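PDB 6VZZ: BamaA.19900.a, which probably catalyses the ATP-dependent phosphorylation of glucose to glucose 6-phosphate, as a glucokinase of the actin-like ATPase clan. Local coordinates for residues S106-V114 against H123-L131. Numbering follows the deposited sequence.
Sequences SPDGEVLDV and HRRLKRSEL
Strands 111-114 and 125-127 pair antiparallel, with Leu112 and Leu126 forming a hydrogen-bonded pair, N to O in both directions; Val114 N to Arg124 O (2.7 Å) and Arg128 N to Glu110 O (2.9 Å) extend the ladder beyond them. On the face carrying Val111 and Lys127, the carboxylate of Asp113 gathers two arginines. NE of Arg125 gives Asp113 OD2 a straight bond of 3.0 Å (170° at the hydrogen), in its own guanidinium plane but from above the carboxylate plane. Arg124 runs alongside Asp113 and brings NH1 to OD1 in a long salt bridge of 3.7 Å. Just before strand 111-114 begins, Glu110 has CG anti to its backbone N (chi1 179°) and bends at chi2, which carries its carboxylate over to Arg128 and Ser129. There OE2 accepts from Ser129 N at 3.1 Å, while OE1 meets the guanidinium edge of Arg128 in a salt bridge whose hydrogen bond from NH2 is weak (3.4 Å). Leu112 and Leu126 share the other face, packing on Ile43 of strand 37-43. This pairing joins an outer strand, 125-127, to the middle strand, 111-114, whose other neighbour is strand 103-105; helix 72-90 touches Leu126 through Thr72.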
loop_
_atom_site.group_PDB
_atom_site.type_symbol
_atom_site.label_atom_id
_atom_site.label_comp_id
_atom_site.label_asym_id
_atom_site.label_seq_id
_atom_site.Cartn_x
_atom_site.Cartn_y
_atom_site.Cartn_z
ATOM N N SER A 106 -3.057 12.281 14.757
ATOM C CA SER A 106 -1.769 12.244 15.421
ATOM C C SER A 106 -1.568 10.911 16.144
ATOM O O SER A 106 -2.537 10.241 16.512
ATOM C CB SER A 106 -1.668 13.402 16.409
ATOM O OG SER A 106 -2.767 13.382 17.303
ATOM N N PRO A 107 -0.314 10.498 16.342
ATOM C CA PRO A 107 -0.041 9.271 17.109
ATOM C C PRO A 107 -0.796 9.144 18.421
ATOM O O PRO A 107 -1.154 8.023 18.802
ATOM C CB PRO A 107 1.469 9.363 17.341
ATOM C CG PRO A 107 1.967 10.034 16.097
ATOM C CD PRO A 107 0.893 11.000 15.660
ATOM N N ASP A 108 -1.055 10.241 19.131
ATOM C CA ASP A 108 -1.766 10.153 20.405
ATOM C C ASP A 108 -3.282 10.214 20.254
ATOM O O ASP A 108 -3.986 10.202 21.266
ATOM C CB ASP A 108 -1.294 11.255 21.374
ATOM C CG ASP A 108 -1.564 12.669 20.857
ATOM O OD1 ASP A 108 -2.014 12.829 19.698
ATOM O OD2 ASP A 108 -1.316 13.629 21.625
ATOM N N GLY A 109 -3.800 10.278 19.026
ATOM C CA GLY A 109 -5.234 10.285 18.806
ATOM C C GLY A 109 -5.949 11.550 19.221
ATOM O O GLY A 109 -7.181 11.589 19.185
ATOM N N GLU A 110 -5.211 12.594 19.587
ATOM C CA GLU A 110 -5.788 13.818 20.129
ATOM C C GLU A 110 -6.179 14.830 19.053
ATOM O O GLU A 110 -7.089 15.638 19.283
ATOM C CB GLU A 110 -4.791 14.448 21.112
ATOM C CG GLU A 110 -5.241 15.753 21.762
ATOM C CD GLU A 110 -6.479 15.589 22.632
ATOM O OE1 GLU A 110 -6.633 14.514 23.260
ATOM O OE2 GLU A 110 -7.299 16.539 22.682
ATOM N N VAL A 111 -5.546 14.793 17.879
ATOM C CA VAL A 111 -5.644 15.861 16.887
ATOM C C VAL A 111 -5.991 15.274 15.521
ATOM O O VAL A 111 -5.371 14.301 15.081
ATOM C CB VAL A 111 -4.329 16.664 16.786
ATOM C CG1 VAL A 111 -4.491 17.840 15.828
ATOM C CG2 VAL A 111 -3.863 17.118 18.159
ATOM N N LEU A 112 -6.960 15.889 14.844
ATOM C CA LEU A 112 -7.279 15.609 13.451
ATOM C C LEU A 112 -6.782 16.761 12.584
ATOM O O LEU A 112 -6.912 17.930 12.958
ATOM C CB LEU A 112 -8.791 15.417 13.262
ATOM C CG LEU A 112 -9.365 15.470 11.840
ATOM C CD1 LEU A 112 -8.979 14.246 11.004
ATOM C CD2 LEU A 112 -10.865 15.628 11.886
ATOM N N ASP A 113 -6.200 16.427 11.433
ATOM C CA ASP A 113 -5.686 17.395 10.464
ATOM C C ASP A 113 -6.482 17.163 9.179
ATOM O O ASP A 113 -6.261 16.167 8.482
ATOM C CB ASP A 113 -4.177 17.197 10.260
ATOM C CG ASP A 113 -3.523 18.294 9.421
ATOM O OD1 ASP A 113 -4.067 18.693 8.366
ATOM O OD2 ASP A 113 -2.433 18.759 9.821
ATOM N N VAL A 114 -7.424 18.052 8.871
ATOM C CA VAL A 114 -8.293 17.852 7.713
ATOM C C VAL A 114 -7.545 18.322 6.468
ATOM O O VAL A 114 -7.282 19.513 6.292
ATOM C CB VAL A 114 -9.632 18.574 7.876
ATOM C CG1 VAL A 114 -10.512 18.301 6.675
ATOM C CG2 VAL A 114 -10.321 18.114 9.149
ATOM N N HIS A 123 -6.880 26.300 11.519
ATOM C CA HIS A 123 -8.136 26.135 10.808
ATOM C C HIS A 123 -8.238 24.799 10.092
ATOM O O HIS A 123 -9.311 24.468 9.580
ATOM C CB HIS A 123 -8.323 27.295 9.827
ATOM C CG HIS A 123 -8.591 28.607 10.507
ATOM N ND1 HIS A 123 -9.626 29.440 10.141
ATOM C CD2 HIS A 123 -7.974 29.213 11.550
ATOM C CE1 HIS A 123 -9.628 30.508 10.919
ATOM N NE2 HIS A 123 -8.634 30.395 11.782
ATOM N N ARG A 124 -7.154 24.024 10.057
ATOM C CA ARG A 124 -7.175 22.688 9.491
ATOM C C ARG A 124 -7.135 21.592 10.541
ATOM O O ARG A 124 -7.457 20.445 10.224
ATOM C CB ARG A 124 -5.993 22.502 8.527
ATOM C CG ARG A 124 -6.099 23.337 7.264
ATOM C CD ARG A 124 -4.951 23.059 6.292
ATOM N NE ARG A 124 -3.741 23.783 6.678
ATOM C CZ ARG A 124 -2.646 23.213 7.175
ATOM N NH1 ARG A 124 -2.580 21.895 7.334
ATOM N NH2 ARG A 124 -1.605 23.966 7.506
ATOM N N ARG A 125 -6.775 21.917 11.779
ATOM C CA ARG A 125 -6.610 20.939 12.842
ATOM C C ARG A 125 -7.720 21.070 13.877
ATOM O O ARG A 125 -8.197 22.168 14.168
ATOM C CB ARG A 125 -5.240 21.093 13.504
ATOM C CG ARG A 125 -4.110 20.785 12.532
ATOM C CD ARG A 125 -2.725 20.962 13.117
ATOM N NE ARG A 125 -1.730 20.420 12.196
ATOM C CZ ARG A 125 -0.430 20.678 12.264
ATOM N NH1 ARG A 125 0.038 21.481 13.213
ATOM N NH2 ARG A 125 0.405 20.141 11.375
ATOM N N LEU A 126 -8.140 19.927 14.420
ATOM C CA LEU A 126 -9.221 19.862 15.397
ATOM C C LEU A 126 -8.788 18.945 16.532
ATOM O O LEU A 126 -8.519 17.763 16.300
ATOM C CB LEU A 126 -10.516 19.358 14.750
ATOM C CG LEU A 126 -11.736 19.131 15.652
ATOM C CD1 LEU A 126 -12.225 20.427 16.286
ATOM C CD2 LEU A 126 -12.868 18.444 14.889
ATOM N N LYS A 127 -8.710 19.494 17.749
ATOM C CA LYS A 127 -8.337 18.741 18.942
ATOM C C LYS A 127 -9.580 18.197 19.635
ATOM O O LYS A 127 -10.613 18.871 19.687
ATOM C CB LYS A 127 -7.566 19.634 19.919
ATOM C CG LYS A 127 -6.406 20.378 19.294
ATOM C CD LYS A 127 -5.768 21.373 20.260
ATOM C CE LYS A 127 -4.471 21.936 19.673
ATOM N NZ LYS A 127 -4.262 23.369 20.039
ATOM N N ARG A 128 -9.472 16.979 20.177
ATOM C CA ARG A 128 -10.542 16.415 21.001
ATOM C C ARG A 128 -10.985 17.379 22.093
ATOM O O ARG A 128 -12.185 17.589 22.308
ATOM C CB ARG A 128 -10.072 15.142 21.678
ATOM C CG ARG A 128 -10.084 13.851 20.943
ATOM C CD ARG A 128 -9.243 13.012 21.867
ATOM N NE ARG A 128 -9.300 11.582 21.681
ATOM C CZ ARG A 128 -8.439 10.765 22.270
ATOM N NH1 ARG A 128 -8.512 9.449 22.072
ATOM N NH2 ARG A 128 -7.495 11.282 23.051
ATOM N N SER A 129 -10.019 17.936 22.830
ATOM C CA SER A 129 -10.289 18.795 23.974
ATOM C C SER A 129 -11.061 20.060 23.622
ATOM O O SER A 129 -11.474 20.779 24.536
ATOM C CB SER A 129 -8.973 19.184 24.643
ATOM O OG SER A 129 -8.261 20.114 23.846
ATOM N N GLU A 130 -11.244 20.368 22.339
ATOM C CA GLU A 130 -12.026 21.523 21.921
ATOM C C GLU A 130 -13.499 21.204 21.736
ATOM O O GLU A 130 -14.295 22.125 21.519
ATOM C CB GLU A 130 -11.488 22.087 20.603
ATOM C CG GLU A 130 -10.086 22.650 20.657
ATOM C CD GLU A 130 -9.638 23.171 19.299
ATOM O OE1 GLU A 130 -9.477 24.407 19.159
ATOM O OE2 GLU A 130 -9.465 22.344 18.364
ATOM N N LEU A 131 -13.863 19.953 21.790
ATOM C CA LEU A 131 -15.187 19.411 21.553
ATOM C C LEU A 131 -16.037 19.520 22.811
ATOM O O LEU A 131 -15.529 19.356 23.925
ATOM C CB LEU A 131 -15.088 17.952 21.131
ATOM C CG LEU A 131 -14.287 17.711 19.854
ATOM C CD1 LEU A 131 -14.102 16.220 19.612
ATOM C CD2 LEU A 131 -14.974 18.364 18.674
#